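Local coordinates for protein pentalenene synthase (PDB 6Q4S) that probably converts (2E,6E)-farnesyl diphosphate into the bicyclic sesquiterpenol 7-epi-alpha-eudesmol, with magnesium as cofactor, at residues C266-E269 / Y270-L273; M296-E299 / A300-W304. All blocks are in the same frame, centred on the assembly; numbering follows the deposited sequence.

Both contacts are single-turn packings within a helix, on two helices that follow each other in the chain: interaction 1 on helix 252-284 and interaction 2 on helix 288-313. The centre of interaction 1 lies about 19 Å from that of the chain, and the contact is partly buried. The centre of interaction 2 is about 13 Å from the same point; this contact is buried. Its glutamate is held by two arginines and joined to a histidine through a water, whereas interaction 1 sends one acid to a single arginine. Their own centres are about 14 Å apart. They meet where Y270 OH packs against CG2 of I301 at 3.7 Å, with V298 and Q302 also beside the phenol oxygen.

Interaction 1: residues C266-E269 / Y270-L273; sequences CLDE and YLEL
L267 and L271 pack one turn apart on helix 252-284, CG of L267 lying 4.3 Å from CD1 of L271. Between their backbones, L271 N donates to L267 O at 2.8 Å with a nearly straight N-H...O angle of 167°. L271 holds CG beside its own backbone N (chi1 -63°), which lays the branch back along the preceding turn and puts CG 3.4 Å from L267 O. Y270 takes the other course: CG stands anti to the backbone N (chi1 172°), and the ring leaves the turn behind, with CB remaining 3.2 Å from L267 O. The phenol then reaches forward, where its OH bonds Q274, and packs on helix 288-313.

E269 likewise has CG anti to its backbone N, and its extended chain carries the carboxylate across to R210 of helix 206-228, where OE1 forms a salt bridge. E272 starts back along the turn, CG beside its backbone N and 3.4 Å from D268 O, extended beyond it. Its OE1 stays 6.0 Å from E269 OE2, and its OE2 6.5 Å from D268 OD2, so its charged oxygens stay clear of theirs. L273 approaches the E269 carboxylate with CD1 4.3 Å from OE2. Such i to i+4 backbone bonding, with D268 and E272 on the outer side and E269 turned to a neighbouring helix, is characteristic of an amphipathic helix in the all-alpha class I terpene synthase fold.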
ATOM      1  N   CYS A 266      15.148  -6.207 -23.335  1.00 41.21           N
ATOM      2  CA  CYS A 266      14.036  -5.636 -22.490  1.00 43.77           C
ATOM      3  C   CYS A 266      13.340  -4.531 -23.245  1.00 37.12           C
ATOM      4  O   CYS A 266      12.124  -4.543 -23.335  1.00 36.95           O
ATOM      5  CB  CYS A 266      14.556  -5.016 -21.191  1.00 41.19           C
ATOM      6  SG  CYS A 266      15.118  -6.272 -20.026  1.00 50.72           S
ATOM      7  N   LEU A 267      14.148  -3.590 -23.754  1.00 40.51           N
ATOM      8  CA  LEU A 267      13.657  -2.489 -24.609  1.00 43.30           C
ATOM      9  C   LEU A 267      12.824  -2.974 -25.788  1.00 46.73           C
ATOM     10  O   LEU A 267      11.672  -2.534 -25.969  1.00 44.60           O
ATOM     11  CB  LEU A 267      14.805  -1.619 -25.066  1.00 40.96           C
ATOM     12  CG  LEU A 267      14.483  -0.302 -25.759  1.00 53.06           C
ATOM     13  CD1 LEU A 267      13.641   0.694 -24.951  1.00 48.37           C
ATOM     14  CD2 LEU A 267      15.800   0.349 -26.145  1.00 51.51           C
ATOM     15  N   ASP A 268      13.339  -3.929 -26.566  1.00 45.26           N
ATOM     16  CA  ASP A 268      12.565  -4.428 -27.701  1.00 44.43           C
ATOM     17  C   ASP A 268      11.290  -5.116 -27.330  1.00 41.57           C
ATOM     18  O   ASP A 268      10.339  -5.032 -28.104  1.00 42.73           O
ATOM     19  CB  ASP A 268      13.346  -5.420 -28.589  1.00 53.02           C
ATOM     20  CG  ASP A 268      14.590  -4.815 -29.213  1.00 59.74           C
ATOM     21  OD1 ASP A 268      14.683  -3.570 -29.410  1.00 58.16           O
ATOM     22  OD2 ASP A 268      15.506  -5.629 -29.473  1.00 73.08           O
ATOM     23  N   GLU A 269      11.246  -5.839 -26.215  1.00 39.91           N
ATOM     24  CA  GLU A 269       9.990  -6.417 -25.797  1.00 41.80           C
ATOM     25  C   GLU A 269       8.998  -5.252 -25.370  1.00 40.99           C
ATOM     26  O   GLU A 269       7.801  -5.338 -25.645  1.00 40.21           O
ATOM     27  CB  GLU A 269      10.152  -7.436 -24.671  1.00 38.99           C
ATOM     28  CG  GLU A 269       8.821  -8.143 -24.337  1.00 44.90           C
ATOM     29  CD  GLU A 269       8.823  -9.031 -23.080  1.00 48.48           C
ATOM     30  OE1 GLU A 269       9.896  -9.343 -22.524  1.00 47.10           O
ATOM     31  OE2 GLU A 269       7.718  -9.431 -22.615  1.00 54.79           O
ATOM     32  N   TYR A 270       9.522  -4.253 -24.671  1.00 39.36           N
ATOM     33  CA  TYR A 270       8.778  -3.024 -24.314  1.00 38.25           C
ATOM     34  C   TYR A 270       8.157  -2.383 -25.573  1.00 47.24           C
ATOM     35  O   TYR A 270       6.913  -2.147 -25.636  1.00 41.45           O
ATOM     36  CB  TYR A 270       9.634  -1.966 -23.523  1.00 40.45           C
ATOM     37  CG  TYR A 270       8.845  -0.659 -23.369  1.00 40.30           C
ATOM     38  CD1 TYR A 270       7.810  -0.548 -22.413  1.00 39.78           C
ATOM     39  CD2 TYR A 270       9.046   0.385 -24.237  1.00 36.61           C
ATOM     40  CE1 TYR A 270       7.050   0.603 -22.314  1.00 42.46           C
ATOM     41  CE2 TYR A 270       8.278   1.539 -24.172  1.00 40.76           C
ATOM     42  CZ  TYR A 270       7.271   1.654 -23.221  1.00 44.86           C
ATOM     43  OH  TYR A 270       6.514   2.818 -23.166  1.00 42.62           O
ATOM     44  N   LEU A 271       8.992  -2.168 -26.598  1.00 45.59           N
ATOM     45  CA  LEU A 271       8.503  -1.632 -27.863  1.00 42.30           C
ATOM     46  C   LEU A 271       7.430  -2.486 -28.554  1.00 49.70           C
ATOM     47  O   LEU A 271       6.483  -1.917 -29.124  1.00 47.50           O
ATOM     48  CB  LEU A 271       9.658  -1.330 -28.793  1.00 45.50           C
ATOM     49  CG  LEU A 271      10.611  -0.269 -28.275  1.00 49.53           C
ATOM     50  CD1 LEU A 271      11.840  -0.147 -29.178  1.00 49.97           C
ATOM     51  CD2 LEU A 271       9.921   1.095 -28.101  1.00 51.18           C
ATOM     52  N   GLU A 272       7.535  -3.815 -28.481  1.00 48.17           N
ATOM     53  CA  GLU A 272       6.467  -4.719 -29.011  1.00 54.15           C
ATOM     54  C   GLU A 272       5.143  -4.544 -28.255  1.00 52.38           C
ATOM     55  O   GLU A 272       4.046  -4.616 -28.843  1.00 44.31           O
ATOM     56  CB  GLU A 272       6.839  -6.209 -28.930  1.00 56.16           C
ATOM     57  CG  GLU A 272       7.935  -6.704 -29.885  1.00 70.38           C
ATOM     58  CD  GLU A 272       8.638  -8.034 -29.475  1.00 74.10           C
ATOM     59  OE1 GLU A 272       8.192  -8.773 -28.547  1.00 71.18           O
ATOM     60  OE2 GLU A 272       9.686  -8.353 -30.103  1.00 79.75           O
ATOM     61  N   LEU A 273       5.218  -4.386 -26.939  1.00 49.81           N
ATOM     62  CA  LEU A 273       3.971  -4.228 -26.155  1.00 49.40           C
ATOM     63  C   LEU A 273       3.398  -2.836 -26.437  1.00 37.06           C
ATOM     64  O   LEU A 273       2.185  -2.661 -26.563  1.00 48.66           O
ATOM     65  CB  LEU A 273       4.214  -4.500 -24.671  1.00 47.41           C
ATOM     66  CG  LEU A 273       4.539  -5.938 -24.352  1.00 48.06           C
ATOM     67  CD1 LEU A 273       5.054  -6.084 -22.939  1.00 46.85           C
ATOM     68  CD2 LEU A 273       3.319  -6.784 -24.536  1.00 51.41           C
TER

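Interaction 2: residues M296-E299 / A300-W304; sequences MGVE and AIQHW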
ATOM      1  N   MET A 296      -1.501   8.885 -22.791  1.00 39.62           N
ATOM      2  CA  MET A 296      -0.689   9.721 -21.899  1.00 39.16           C
ATOM      3  C   MET A 296       0.117   8.889 -20.840  1.00 32.61           C
ATOM      4  O   MET A 296       1.231   9.284 -20.448  1.00 32.09           O
ATOM      5  CB  MET A 296      -1.564  10.782 -21.180  1.00 42.92           C
ATOM      6  CG  MET A 296      -1.986  11.961 -22.081  1.00 46.11           C
ATOM      7  SD  MET A 296      -2.882  13.320 -21.226  1.00 45.53           S
ATOM      8  CE  MET A 296      -4.405  12.429 -20.853  1.00 43.47           C
ATOM      9  N   GLY A 297      -0.514   7.830 -20.374  1.00 31.76           N
ATOM     10  CA  GLY A 297       0.129   6.815 -19.498  1.00 39.72           C
ATOM     11  C   GLY A 297       1.389   6.224 -20.097  1.00 37.16           C
ATOM     12  O   GLY A 297       2.454   6.163 -19.454  1.00 37.43           O
ATOM     13  N   VAL A 298       1.281   5.840 -21.361  1.00 36.55           N
ATOM     14  CA  VAL A 298       2.421   5.294 -22.090  1.00 34.95           C
ATOM     15  C   VAL A 298       3.484   6.362 -22.249  1.00 35.51           C
ATOM     16  O   VAL A 298       4.675   6.105 -22.063  1.00 39.39           O
ATOM     17  CB  VAL A 298       1.959   4.701 -23.452  1.00 35.24           C
ATOM     18  CG1 VAL A 298       3.152   4.232 -24.272  1.00 37.33           C
ATOM     19  CG2 VAL A 298       0.959   3.603 -23.223  1.00 36.55           C
ATOM     20  N   GLU A 299       3.086   7.602 -22.506  1.00 34.91           N
ATOM     21  CA  GLU A 299       4.078   8.658 -22.597  1.00 35.55           C
ATOM     22  C   GLU A 299       4.854   8.915 -21.311  1.00 35.99           C
ATOM     23  O   GLU A 299       6.037   9.264 -21.391  1.00 36.06           O
ATOM     24  CB  GLU A 299       3.490   9.965 -23.165  1.00 41.45           C
ATOM     25  CG  GLU A 299       2.962   9.824 -24.585  1.00 40.81           C
ATOM     26  CD  GLU A 299       2.297  11.113 -25.121  1.00 49.75           C
ATOM     27  OE1 GLU A 299       2.496  12.292 -24.626  1.00 43.86           O
ATOM     28  OE2 GLU A 299       1.541  10.918 -26.073  1.00 52.06           O
ATOM     29  N   ALA A 300       4.200   8.777 -20.147  1.00 33.10           N
ATOM     30  CA  ALA A 300       4.873   8.903 -18.876  1.00 31.74           C
ATOM     31  C   ALA A 300       6.018   7.822 -18.773  1.00 30.33           C
ATOM     32  O   ALA A 300       7.072   8.121 -18.285  1.00 32.84           O
ATOM     33  CB  ALA A 300       3.875   8.732 -17.693  1.00 30.77           C
ATOM     34  N   ILE A 301       5.778   6.633 -19.289  1.00 31.82           N
ATOM     35  CA  ILE A 301       6.802   5.589 -19.300  1.00 33.53           C
ATOM     36  C   ILE A 301       7.952   6.044 -20.209  1.00 37.68           C
ATOM     37  O   ILE A 301       9.096   6.044 -19.785  1.00 36.41           O
ATOM     38  CB  ILE A 301       6.276   4.218 -19.722  1.00 31.82           C
ATOM     39  CG1 ILE A 301       5.156   3.749 -18.795  1.00 30.95           C
ATOM     40  CG2 ILE A 301       7.470   3.234 -19.663  1.00 34.73           C
ATOM     41  CD1 ILE A 301       4.451   2.520 -19.276  1.00 34.63           C
ATOM     42  N   GLN A 302       7.631   6.553 -21.406  1.00 36.27           N
ATOM     43  CA  GLN A 302       8.674   7.031 -22.332  1.00 33.14           C
ATOM     44  C   GLN A 302       9.478   8.165 -21.757  1.00 38.55           C
ATOM     45  O   GLN A 302      10.717   8.249 -21.905  1.00 35.54           O
ATOM     46  CB  GLN A 302       8.043   7.500 -23.631  1.00 34.39           C
ATOM     47  CG  GLN A 302       7.185   6.479 -24.354  1.00 36.32           C
ATOM     48  CD  GLN A 302       6.473   7.062 -25.614  1.00 40.56           C
ATOM     49  OE1 GLN A 302       6.388   8.268 -25.813  1.00 45.25           O
ATOM     50  NE2 GLN A 302       6.001   6.183 -26.462  1.00 40.64           N
ATOM     51  N   HIS A 303       8.808   9.065 -21.056  1.00 35.09           N
ATOM     52  CA  HIS A 303       9.537  10.137 -20.431  1.00 31.48           C
ATOM     53  C   HIS A 303      10.565   9.609 -19.465  1.00 29.49           C
ATOM     54  O   HIS A 303      11.635  10.231 -19.299  1.00 29.49           O
ATOM     55  CB  HIS A 303       8.602  11.172 -19.723  1.00 32.86           C
ATOM     56  CG  HIS A 303       7.567  11.785 -20.633  1.00 40.93           C
ATOM     57  ND1 HIS A 303       6.315  12.173 -20.198  1.00 39.39           N
ATOM     58  CD2 HIS A 303       7.606  12.068 -21.960  1.00 41.13           C
ATOM     59  CE1 HIS A 303       5.619  12.629 -21.222  1.00 43.33           C
ATOM     60  NE2 HIS A 303       6.373  12.556 -22.306  1.00 41.28           N
ATOM     61  N   TRP A 304      10.221   8.508 -18.763  1.00 28.02           N
ATOM     62  CA  TRP A 304      11.153   7.978 -17.806  1.00 30.96           C
ATOM     63  C   TRP A 304      12.353   7.276 -18.499  1.00 30.81           C
ATOM     64  O   TRP A 304      13.507   7.498 -18.129  1.00 33.49           O
ATOM     65  CB  TRP A 304      10.452   7.064 -16.787  1.00 31.23           C
ATOM     66  CG  TRP A 304      10.339   7.796 -15.565  1.00 29.87           C
ATOM     67  CD1 TRP A 304       9.220   8.526 -15.092  1.00 33.71           C
ATOM     68  CD2 TRP A 304      11.398   8.066 -14.669  1.00 30.21           C
ATOM     69  NE1 TRP A 304       9.551   9.181 -13.946  1.00 33.73           N
ATOM     70  CE2 TRP A 304      10.867   8.928 -13.641  1.00 34.66           C
ATOM     71  CE3 TRP A 304      12.739   7.660 -14.603  1.00 30.93           C
ATOM     72  CZ2 TRP A 304      11.630   9.384 -12.587  1.00 34.07           C
ATOM     73  CZ3 TRP A 304      13.523   8.123 -13.521  1.00 35.31           C
ATOM     74  CH2 TRP A 304      12.940   8.972 -12.515  1.00 37.55           C
TER
HETATM   75  O   HOH W   1       4.420  13.799 -23.965  1.00 44.22           O
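H303 keeps CG beside its backbone N (chi1 -57°), which turns the imidazole back over the preceding turn and onto E299. E299 has the same first torsion (chi1 -62°) and an extended chain beyond it, which takes the carboxylate away from the ring. The result is a double use of one oxygen: E299 O accepts H303 N at 2.8 Å and also sits 3.0 Å from the plane of the H303 ring, over its centre. Neither ring nitrogen bonds this oxygen, because the angles are poor. CB of E299 adds an apolar touch, 3.9 Å from CE1 of H303. A water at the ring edge, in plane, bridges the two side chains: it lies 2.8 Å from H303 NE2 and donates to E299 OE1 at 2.5 Å. Salt bridges from R194 to OE1 and from R295 to OE2 fix the carboxylate and are likely to favour its ionised form.

In the all-alpha class I terpene synthase fold, helix 288-313 is packed among three others here: I301 meets helices 183-194, 206-228 and 252-284. An alanine in place of H303 would probably leave the water without its ring-side partner and open a gap over E299 O.

On another flank the Q302 side chain crosses that of E299 obliquely, OE1 of Q302 being 4.0 Å from CG of E299, with amide and carboxylate planes only 13° apart. The same amide sets NE2 4.1 Å from CG1 of V298, while Q302 N donates to V298 O at 3.1 Å.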